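Local coordinates for protein transcriptional regulator KdgR (Pseudomonas aeruginosa, PDB 5Y6I) that probably acts as a DNA-binding transcription factor of the IclR family, pairing a helix-turn-helix domain with a GAF-like C-terminal regulatory domain, at residues R105-T111 with V127-R132; E110-L114 with T135-Q139; L144-G148 with L167-E171. All coordinates share one frame; numbering follows the deposited sequence.

Contact 1 (R105-T111 with V127-R132); sequences RDVLNET and VEQAVR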
loop_
_atom_site.group_PDB
_atom_site.type_symbol
_atom_site.label_atom_id
_atom_site.label_comp_id
_atom_site.label_asym_id
_atom_site.label_seq_id
_atom_site.Cartn_x
_atom_site.Cartn_y
_atom_site.Cartn_z
ATOM N N ARG A 105 19.097 -7.238 -16.658
ATOM C CA ARG A 105 19.435 -7.327 -18.070
ATOM C C ARG A 105 20.941 -7.462 -18.257
ATOM O O ARG A 105 21.399 -8.263 -19.073
ATOM C CB ARG A 105 18.891 -6.105 -18.811
ATOM C CG ARG A 105 19.118 -6.116 -20.323
ATOM C CD ARG A 105 20.384 -5.361 -20.649
ATOM N NE ARG A 105 20.626 -4.225 -19.744
ATOM C CZ ARG A 105 20.277 -2.963 -20.003
ATOM N NH1 ARG A 105 19.645 -2.670 -21.135
ATOM N NH2 ARG A 105 20.541 -1.992 -19.125
ATOM N N ASP A 106 21.731 -6.708 -17.492
ATOM C CA ASP A 106 23.167 -6.679 -17.743
ATOM C C ASP A 106 23.862 -7.965 -17.313
ATOM O O ASP A 106 24.931 -8.287 -17.842
ATOM C CB ASP A 106 23.800 -5.481 -17.040
ATOM C CG ASP A 106 23.324 -4.167 -17.603
ATOM O OD1 ASP A 106 22.719 -4.183 -18.697
ATOM O OD2 ASP A 106 23.540 -3.126 -16.955
ATOM N N VAL A 107 23.289 -8.712 -16.367
ATOM C CA VAL A 107 23.921 -9.965 -15.961
ATOM C C VAL A 107 23.529 -11.119 -16.880
ATOM O O VAL A 107 24.343 -12.008 -17.133
ATOM C CB VAL A 107 23.598 -10.308 -14.497
ATOM C CG1 VAL A 107 24.419 -9.444 -13.559
ATOM C CG2 VAL A 107 22.140 -10.133 -14.240
ATOM N N LEU A 108 22.301 -11.130 -17.381
ATOM C CA LEU A 108 21.876 -12.157 -18.317
ATOM C C LEU A 108 22.194 -11.814 -19.758
ATOM O O LEU A 108 22.269 -12.727 -20.592
ATOM C CB LEU A 108 20.372 -12.390 -18.191
ATOM C CG LEU A 108 19.920 -12.709 -16.768
ATOM C CD1 LEU A 108 18.416 -12.819 -16.694
ATOM C CD2 LEU A 108 20.568 -14.017 -16.333
ATOM N N ASN A 109 22.400 -10.533 -20.057
ATOM C CA ASN A 109 22.336 -10.017 -21.419
ATOM C C ASN A 109 21.152 -10.629 -22.161
ATOM O O ASN A 109 21.277 -11.160 -23.263
ATOM C CB ASN A 109 23.636 -10.253 -22.178
ATOM C CG ASN A 109 23.771 -9.343 -23.396
ATOM O OD1 ASN A 109 23.085 -8.320 -23.499
ATOM N ND2 ASN A 109 24.656 -9.709 -24.318
ATOM N N GLU A 110 19.989 -10.585 -21.517
ATOM C CA GLU A 110 18.739 -10.982 -22.138
ATOM C C GLU A 110 17.722 -9.880 -21.899
ATOM O O GLU A 110 17.816 -9.134 -20.919
ATOM C CB GLU A 110 18.230 -12.337 -21.593
ATOM C CG GLU A 110 19.302 -13.423 -21.518
ATOM C CD GLU A 110 19.196 -14.415 -22.679
ATOM O OE1 GLU A 110 18.535 -14.054 -23.680
ATOM O OE2 GLU A 110 19.792 -15.527 -22.616
ATOM N N THR A 111 16.760 -9.757 -22.810
ATOM C CA THR A 111 15.768 -8.694 -22.682
ATOM C C THR A 111 14.842 -8.986 -21.506
ATOM O O THR A 111 14.197 -10.040 -21.461
ATOM C CB THR A 111 14.987 -8.544 -23.988
ATOM O OG1 THR A 111 15.912 -8.267 -25.042
ATOM C CG2 THR A 111 14.006 -7.381 -23.905
ATOM N N VAL A 127 11.041 -1.686 -20.609
ATOM C CA VAL A 127 11.792 -2.736 -21.304
ATOM C C VAL A 127 13.282 -2.432 -21.298
ATOM O O VAL A 127 13.704 -1.352 -21.724
ATOM C CB VAL A 127 11.328 -2.892 -22.767
ATOM C CG1 VAL A 127 12.353 -3.694 -23.579
ATOM C CG2 VAL A 127 9.997 -3.523 -22.820
ATOM N N GLU A 128 14.085 -3.407 -20.893
ATOM C CA GLU A 128 15.537 -3.319 -21.017
ATOM C C GLU A 128 15.987 -4.355 -22.039
ATOM O O GLU A 128 15.912 -5.561 -21.778
ATOM C CB GLU A 128 16.229 -3.541 -19.671
ATOM C CG GLU A 128 16.184 -2.360 -18.705
ATOM C CD GLU A 128 16.851 -1.105 -19.233
ATOM O OE1 GLU A 128 17.685 -1.175 -20.165
ATOM O OE2 GLU A 128 16.553 -0.031 -18.697
ATOM N N GLN A 129 16.458 -3.893 -23.189
ATOM C CA GLN A 129 16.784 -4.815 -24.266
ATOM C C GLN A 129 18.184 -5.389 -24.096
ATOM O O GLN A 129 19.041 -4.825 -23.416
ATOM C CB GLN A 129 16.662 -4.134 -25.628
ATOM C CG GLN A 129 15.350 -3.393 -25.838
ATOM C CD GLN A 129 15.187 -2.947 -27.277
ATOM O OE1 GLN A 129 16.164 -2.903 -28.032
ATOM N NE2 GLN A 129 13.962 -2.615 -27.668
ATOM N N ALA A 130 18.391 -6.553 -24.695
ATOM C CA ALA A 130 19.730 -7.103 -24.814
ATOM C C ALA A 130 20.415 -6.482 -26.016
ATOM O O ALA A 130 19.811 -6.321 -27.081
ATOM C CB ALA A 130 19.689 -8.624 -24.973
ATOM N N VAL A 131 21.680 -6.123 -25.847
ATOM C CA VAL A 131 22.463 -5.617 -26.961
ATOM C C VAL A 131 23.206 -6.812 -27.538
ATOM O O VAL A 131 24.224 -7.249 -27.008
ATOM C CB VAL A 131 23.404 -4.489 -26.542
ATOM C CG1 VAL A 131 22.632 -3.181 -26.482
ATOM C CG2 VAL A 131 24.022 -4.797 -25.188
ATOM N N ARG A 132 22.650 -7.382 -28.592
ATOM C CA ARG A 132 23.354 -8.355 -29.401
ATOM C C ARG A 132 23.122 -7.972 -30.852
ATOM O O ARG A 132 22.243 -7.158 -31.153
ATOM C CB ARG A 132 22.878 -9.786 -29.114
ATOM C CG ARG A 132 22.654 -10.087 -27.630
ATOM C CD ARG A 132 22.042 -11.475 -27.427
ATOM N NE ARG A 132 22.977 -12.423 -26.817
ATOM C CZ ARG A 132 22.864 -12.896 -25.579
ATOM N NH1 ARG A 132 21.857 -12.518 -24.829
ATOM N NH2 ARG A 132 23.748 -13.753 -25.091
#

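Contact 2 (E110-L114 with T135-Q139); sequences ETCFL and TVVTQ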
loop_
_atom_site.group_PDB
_atom_site.type_symbol
_atom_site.label_atom_id
_atom_site.label_comp_id
_atom_site.label_asym_id
_atom_site.label_seq_id
_atom_site.Cartn_x
_atom_site.Cartn_y
_atom_site.Cartn_z
ATOM N N GLU A 110 19.989 -10.585 -21.517
ATOM C CA GLU A 110 18.739 -10.982 -22.138
ATOM C C GLU A 110 17.722 -9.880 -21.899
ATOM O O GLU A 110 17.816 -9.134 -20.919
ATOM C CB GLU A 110 18.230 -12.337 -21.593
ATOM C CG GLU A 110 19.302 -13.423 -21.518
ATOM C CD GLU A 110 19.196 -14.415 -22.679
ATOM O OE1 GLU A 110 18.535 -14.054 -23.680
ATOM O OE2 GLU A 110 19.792 -15.527 -22.616
ATOM N N THR A 111 16.760 -9.757 -22.810
ATOM C CA THR A 111 15.768 -8.694 -22.682
ATOM C C THR A 111 14.842 -8.986 -21.506
ATOM O O THR A 111 14.197 -10.040 -21.461
ATOM C CB THR A 111 14.987 -8.544 -23.988
ATOM O OG1 THR A 111 15.912 -8.267 -25.042
ATOM C CG2 THR A 111 14.006 -7.381 -23.905
ATOM N N CYS A 112 14.795 -8.063 -20.543
ATOM C CA CYS A 112 13.884 -8.133 -19.402
ATOM C C CYS A 112 12.864 -7.011 -19.514
ATOM O O CYS A 112 13.184 -5.924 -20.012
ATOM C CB CYS A 112 14.619 -8.007 -18.063
ATOM S SG CYS A 112 16.078 -9.067 -17.921
ATOM N N PHE A 113 11.634 -7.280 -19.071
ATOM C CA PHE A 113 10.578 -6.277 -19.138
ATOM C C PHE A 113 9.710 -6.305 -17.882
ATOM O O PHE A 113 9.660 -7.299 -17.145
ATOM C CB PHE A 113 9.705 -6.433 -20.402
ATOM C CG PHE A 113 9.037 -7.792 -20.571
ATOM C CD1 PHE A 113 7.697 -7.973 -20.247
ATOM C CD2 PHE A 113 9.720 -8.852 -21.162
ATOM C CE1 PHE A 113 7.072 -9.221 -20.457
ATOM C CE2 PHE A 113 9.109 -10.090 -21.375
ATOM C CZ PHE A 113 7.791 -10.278 -21.023
ATOM N N LEU A 114 9.056 -5.177 -17.625
ATOM C CA LEU A 114 8.108 -5.050 -16.526
ATOM C C LEU A 114 6.714 -4.838 -17.104
ATOM O O LEU A 114 6.525 -4.009 -18.005
ATOM C CB LEU A 114 8.479 -3.895 -15.595
ATOM C CG LEU A 114 7.789 -3.873 -14.222
ATOM C CD1 LEU A 114 8.356 -4.954 -13.306
ATOM C CD2 LEU A 114 7.953 -2.510 -13.580
ATOM N N THR A 135 18.385 -9.055 -31.738
ATOM C CA THR A 135 17.706 -9.620 -30.568
ATOM C C THR A 135 16.202 -9.449 -30.690
ATOM O O THR A 135 15.712 -8.508 -31.316
ATOM C CB THR A 135 18.131 -8.979 -29.236
ATOM O OG1 THR A 135 17.427 -7.745 -29.049
ATOM C CG2 THR A 135 19.638 -8.699 -29.210
ATOM N N VAL A 136 15.480 -10.351 -30.054
ATOM C CA VAL A 136 14.031 -10.263 -29.927
ATOM C C VAL A 136 13.702 -9.415 -28.714
ATOM O O VAL A 136 14.454 -9.363 -27.731
ATOM C CB VAL A 136 13.385 -11.651 -29.779
ATOM C CG1 VAL A 136 13.560 -12.481 -31.029
ATOM C CG2 VAL A 136 13.945 -12.330 -28.568
ATOM N N VAL A 137 12.535 -8.776 -28.768
ATOM C CA VAL A 137 12.114 -7.814 -27.762
ATOM C C VAL A 137 10.598 -7.869 -27.625
ATOM O O VAL A 137 9.881 -8.274 -28.536
ATOM C CB VAL A 137 12.587 -6.382 -28.126
ATOM C CG1 VAL A 137 14.101 -6.307 -28.171
ATOM C CG2 VAL A 137 12.039 -5.963 -29.502
ATOM N N THR A 138 10.110 -7.500 -26.458
ATOM C CA THR A 138 8.789 -6.909 -26.414
ATOM C C THR A 138 8.977 -5.404 -26.561
ATOM O O THR A 138 10.100 -4.898 -26.545
ATOM C CB THR A 138 8.073 -7.285 -25.120
ATOM O OG1 THR A 138 8.320 -8.668 -24.839
ATOM C CG2 THR A 138 6.581 -7.082 -25.253
ATOM N N GLN A 139 7.889 -4.678 -26.743
ATOM C CA GLN A 139 8.012 -3.235 -26.714
ATOM C C GLN A 139 7.037 -2.645 -25.707
ATOM O O GLN A 139 5.983 -3.208 -25.416
ATOM C CB GLN A 139 7.829 -2.639 -28.108
ATOM C CG GLN A 139 6.444 -2.639 -28.643
ATOM C CD GLN A 139 6.446 -2.350 -30.123
ATOM O OE1 GLN A 139 6.752 -3.223 -30.937
ATOM N NE2 GLN A 139 6.141 -1.108 -30.484
#

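Contact 3 (L144-G148 with L167-E171); sequences LPLLG and LREEE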
loop_
_atom_site.group_PDB
_atom_site.type_symbol
_atom_site.label_atom_id
_atom_site.label_comp_id
_atom_site.label_asym_id
_atom_site.label_seq_id
_atom_site.Cartn_x
_atom_site.Cartn_y
_atom_site.Cartn_z
ATOM N N LEU A 144 0.102 -8.513 -23.660
ATOM C CA LEU A 144 0.360 -9.930 -23.893
ATOM C C LEU A 144 -0.887 -10.762 -23.580
ATOM O O LEU A 144 -1.801 -10.296 -22.890
ATOM C CB LEU A 144 1.551 -10.383 -23.037
ATOM C CG LEU A 144 2.763 -9.442 -22.952
ATOM C CD1 LEU A 144 3.804 -9.942 -21.979
ATOM C CD2 LEU A 144 3.382 -9.266 -24.335
ATOM N N PRO A 145 -0.977 -12.000 -24.069
ATOM C CA PRO A 145 -2.190 -12.787 -23.817
ATOM C C PRO A 145 -2.231 -13.296 -22.389
ATOM O O PRO A 145 -1.196 -13.463 -21.740
ATOM C CB PRO A 145 -2.082 -13.946 -24.816
ATOM C CG PRO A 145 -0.626 -14.129 -25.035
ATOM C CD PRO A 145 0.003 -12.749 -24.879
ATOM N N LEU A 146 -3.453 -13.542 -21.894
ATOM C CA LEU A 146 -3.570 -14.010 -20.517
ATOM C C LEU A 146 -3.048 -15.433 -20.374
ATOM O O LEU A 146 -2.308 -15.732 -19.433
ATOM C CB LEU A 146 -5.019 -13.930 -20.022
ATOM C CG LEU A 146 -5.191 -14.237 -18.532
ATOM C CD1 LEU A 146 -4.990 -13.018 -17.653
ATOM C CD2 LEU A 146 -6.514 -14.844 -18.253
ATOM N N LEU A 147 -3.412 -16.323 -21.292
ATOM C CA LEU A 147 -2.996 -17.712 -21.195
ATOM C C LEU A 147 -1.890 -18.112 -22.157
ATOM O O LEU A 147 -1.413 -19.247 -22.065
ATOM C CB LEU A 147 -4.178 -18.653 -21.403
ATOM C CG LEU A 147 -5.286 -18.531 -20.373
ATOM C CD1 LEU A 147 -6.461 -17.786 -20.974
ATOM C CD2 LEU A 147 -5.668 -19.914 -19.917
ATOM N N GLY A 148 -1.470 -17.227 -23.061
ATOM C CA GLY A 148 -0.490 -17.582 -24.066
ATOM C C GLY A 148 0.911 -17.091 -23.776
ATOM O O GLY A 148 1.847 -17.480 -24.481
ATOM N N LEU A 167 -11.780 -11.058 -19.340
ATOM C CA LEU A 167 -10.887 -11.056 -20.490
ATOM C C LEU A 167 -10.455 -12.471 -20.841
ATOM O O LEU A 167 -10.331 -12.801 -22.029
ATOM C CB LEU A 167 -9.674 -10.136 -20.261
ATOM C CG LEU A 167 -8.620 -10.270 -19.152
ATOM C CD1 LEU A 167 -7.377 -10.971 -19.666
ATOM C CD2 LEU A 167 -8.247 -8.900 -18.611
ATOM N N ARG A 168 -10.281 -13.337 -19.834
ATOM C CA ARG A 168 -10.018 -14.739 -20.140
ATOM C C ARG A 168 -11.161 -15.357 -20.935
ATOM O O ARG A 168 -10.924 -16.181 -21.829
ATOM C CB ARG A 168 -9.786 -15.545 -18.864
ATOM C CG ARG A 168 -9.644 -17.045 -19.150
ATOM C CD ARG A 168 -9.575 -17.859 -17.885
ATOM N NE ARG A 168 -10.926 -18.084 -17.424
ATOM C CZ ARG A 168 -11.302 -18.076 -16.147
ATOM N NH1 ARG A 168 -10.429 -17.834 -15.168
ATOM N NH2 ARG A 168 -12.568 -18.288 -15.857
ATOM N N GLU A 169 -12.403 -14.973 -20.633
ATOM C CA GLU A 169 -13.530 -15.486 -21.401
ATOM C C GLU A 169 -13.607 -14.855 -22.786
ATOM O O GLU A 169 -14.056 -15.507 -23.737
ATOM C CB GLU A 169 -14.824 -15.261 -20.624
ATOM C CG GLU A 169 -14.962 -16.187 -19.428
ATOM C CD GLU A 169 -15.913 -15.658 -18.381
ATOM O OE1 GLU A 169 -15.973 -16.258 -17.288
ATOM O OE2 GLU A 169 -16.593 -14.644 -18.648
ATOM N N GLU A 170 -13.192 -13.595 -22.932
ATOM C CA GLU A 170 -13.095 -13.033 -24.275
ATOM C C GLU A 170 -12.031 -13.751 -25.092
ATOM O O GLU A 170 -12.146 -13.841 -26.318
ATOM C CB GLU A 170 -12.785 -11.541 -24.208
ATOM C CG GLU A 170 -13.846 -10.701 -23.528
ATOM C CD GLU A 170 -13.459 -9.235 -23.467
ATOM O OE1 GLU A 170 -12.440 -8.859 -24.096
ATOM O OE2 GLU A 170 -14.172 -8.458 -22.799
ATOM N N GLU A 171 -11.010 -14.288 -24.420
ATOM C CA GLU A 171 -9.886 -14.931 -25.088
ATOM C C GLU A 171 -10.256 -16.298 -25.652
ATOM O O GLU A 171 -9.713 -16.706 -26.682
ATOM C CB GLU A 171 -8.721 -15.065 -24.109
ATOM C CG GLU A 171 -7.359 -14.741 -24.695
ATOM C CD GLU A 171 -6.339 -14.355 -23.632
ATOM O OE1 GLU A 171 -6.314 -13.173 -23.214
ATOM O OE2 GLU A 171 -5.557 -15.236 -23.211
#

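Contact 1 (R105-T111 with V127-R132)
T111 and A130 form the close, buried heart of this contact. The amide N of A130 donates to T111 OG1 at 3.0 Å. Because OG1 stands beside the backbone N of T111 (chi1 -58°), it faces the incoming chain, while CG2 lies near V127 CG1. A small residue suits position 130: its CB packs at 3.8 Å from E110 CA and also meets the carbonyl O of N109. Backbone adds a CA-H...O contact, T111 CA to E128 O, 3.3 Å. The chain is here passing from helix 93-108 into strand 111-118, next to the outer strand 121-128, in the antiparallel sheet of the IclR-type, GAF-like C-terminal domain; N109, with positive phi, is the first residue past the end of the helix. Nearer solvent, the packing gives way to charge. R105 bends at chi2 and chi3 to bring NH1 to E128 OE1 (salt bridge, 2.6 Å). NH1 also donates to Q129 O at 3.2 Å, almost straight at 173°, with that oxygen at the guanidinium edge and in its plane. The arginine's long chain thus serves E128 and the Q129 carbonyl; D106 OD1 is modelled implausibly close to R105 NE, so that third member of the salt-bridge network is less certain. At the other end the N109 amide stacks over the R132 guanidinium, their planes 18° apart, although the position of R132 NH1 is doubtful.

Contact 2 (E110-L114 with T135-Q139)
F113 carries its ring between the backbone N and the carbonyl carbon (chi1 57°), while T138 turns OG1 to the side of its own backbone N (chi1 -42°); together these rotations set the hydroxyl of T138 over one face of the ring. The contact is off-centre, toward the rim, with T138 OG1 3.8 Å from F113 CE2 and 3.9 Å from F113 CD2. A flat, apolar ring suits this buried strand position, where the loop passes over one face and V124, V127 and L144 also pack against it. T111 makes the polar half: its OG1 donates to V136 O at 3.2 Å, lying nearly along the C=O axis. Since OG1 also accepts from the backbone of A130, the threonine hydroxyl works in both directions, and the beta-branched side chain is well suited to a strand. Residues 111 and 113 lie on the face of strand 111-118 that meets 135-139, part of the long connection between strand 121-128 and helix 150-158. C112 and L114 face helix 93-108 instead, so this part of the antiparallel sheet has a helix over one side and an irregular loop over the other. Toward the outside the fit is looser: V137, an exposed residue, brings CG1 no nearer than 4.1 Å to T111 OG1, and T135 OG1 makes a weak hydrogen bond with A130 O.

Contact 3 (L144-G148 with L167-E171)
Just before helix 150-158 the chain makes a tight turn, P145 to G148, whose central residues L146 and L147 have the backbone angles of a type I beta turn; the last turn of helix 162-171 packs against it. The carboxylate of E171 takes both central amides. L146 N donates to E171 OE1 at 3.2 Å with an N-H...O angle of 166°, meeting the oxygen on its syn side and about 15° out of the carboxylate plane. L147 N donates to E171 OE2 at 3.1 Å, also nearly straight. A further approach, L146 N to E171 OE2, is only a weak bond. A glutamate suits this place because its chain, extended beyond CG, is long enough to carry the acid from the helix to the turn, and two neighbouring N-H groups would be expected to favour its charged form. Beside these bonds lies an apolar seam. L146 holds CG anti to its backbone N (chi1 -173°), directing the branched end at the helix: its CD1 meets L167 CD1 at 3.7 Å, the two side chains crossing at about a right angle, and its CD2 lies against R168 CB. L147 CD1 packs 3.7 Å from R168 CG. R168 therefore contributes its aliphatic stem here, while its guanidinium forms a salt bridge with E161. W117 of strand 111-118 touches both L146 and L167, tying the seam to the sheet. Positions 167, 168 and 171 share one face of the helix, as expected for residues i, i+1 and i+4. The arrangement is that of a type I beta turn whose two central N-H groups are taken up by one carboxylate from a neighbouring helix.

Contacts 1 and 2 start from the same stretch, sharing E110 and T111, and their centres lie 7 Å apart at one end of the antiparallel sheet. Both are partly buried, yet contact 1 depends on charged side chains at its solvent edge, whereas contact 2 is smaller and uncharged, with a hydroxyl and an aromatic ring. Contact 3 is a surface contact about 21 Å, centre to centre, from contact 2; it joins a turn to a helix, with an acid receiving backbone amides beside leucines. F113 of contact 2 packs on L144, which opens the 144-148 segment, linking them; contacts 1 and 3 do not touch.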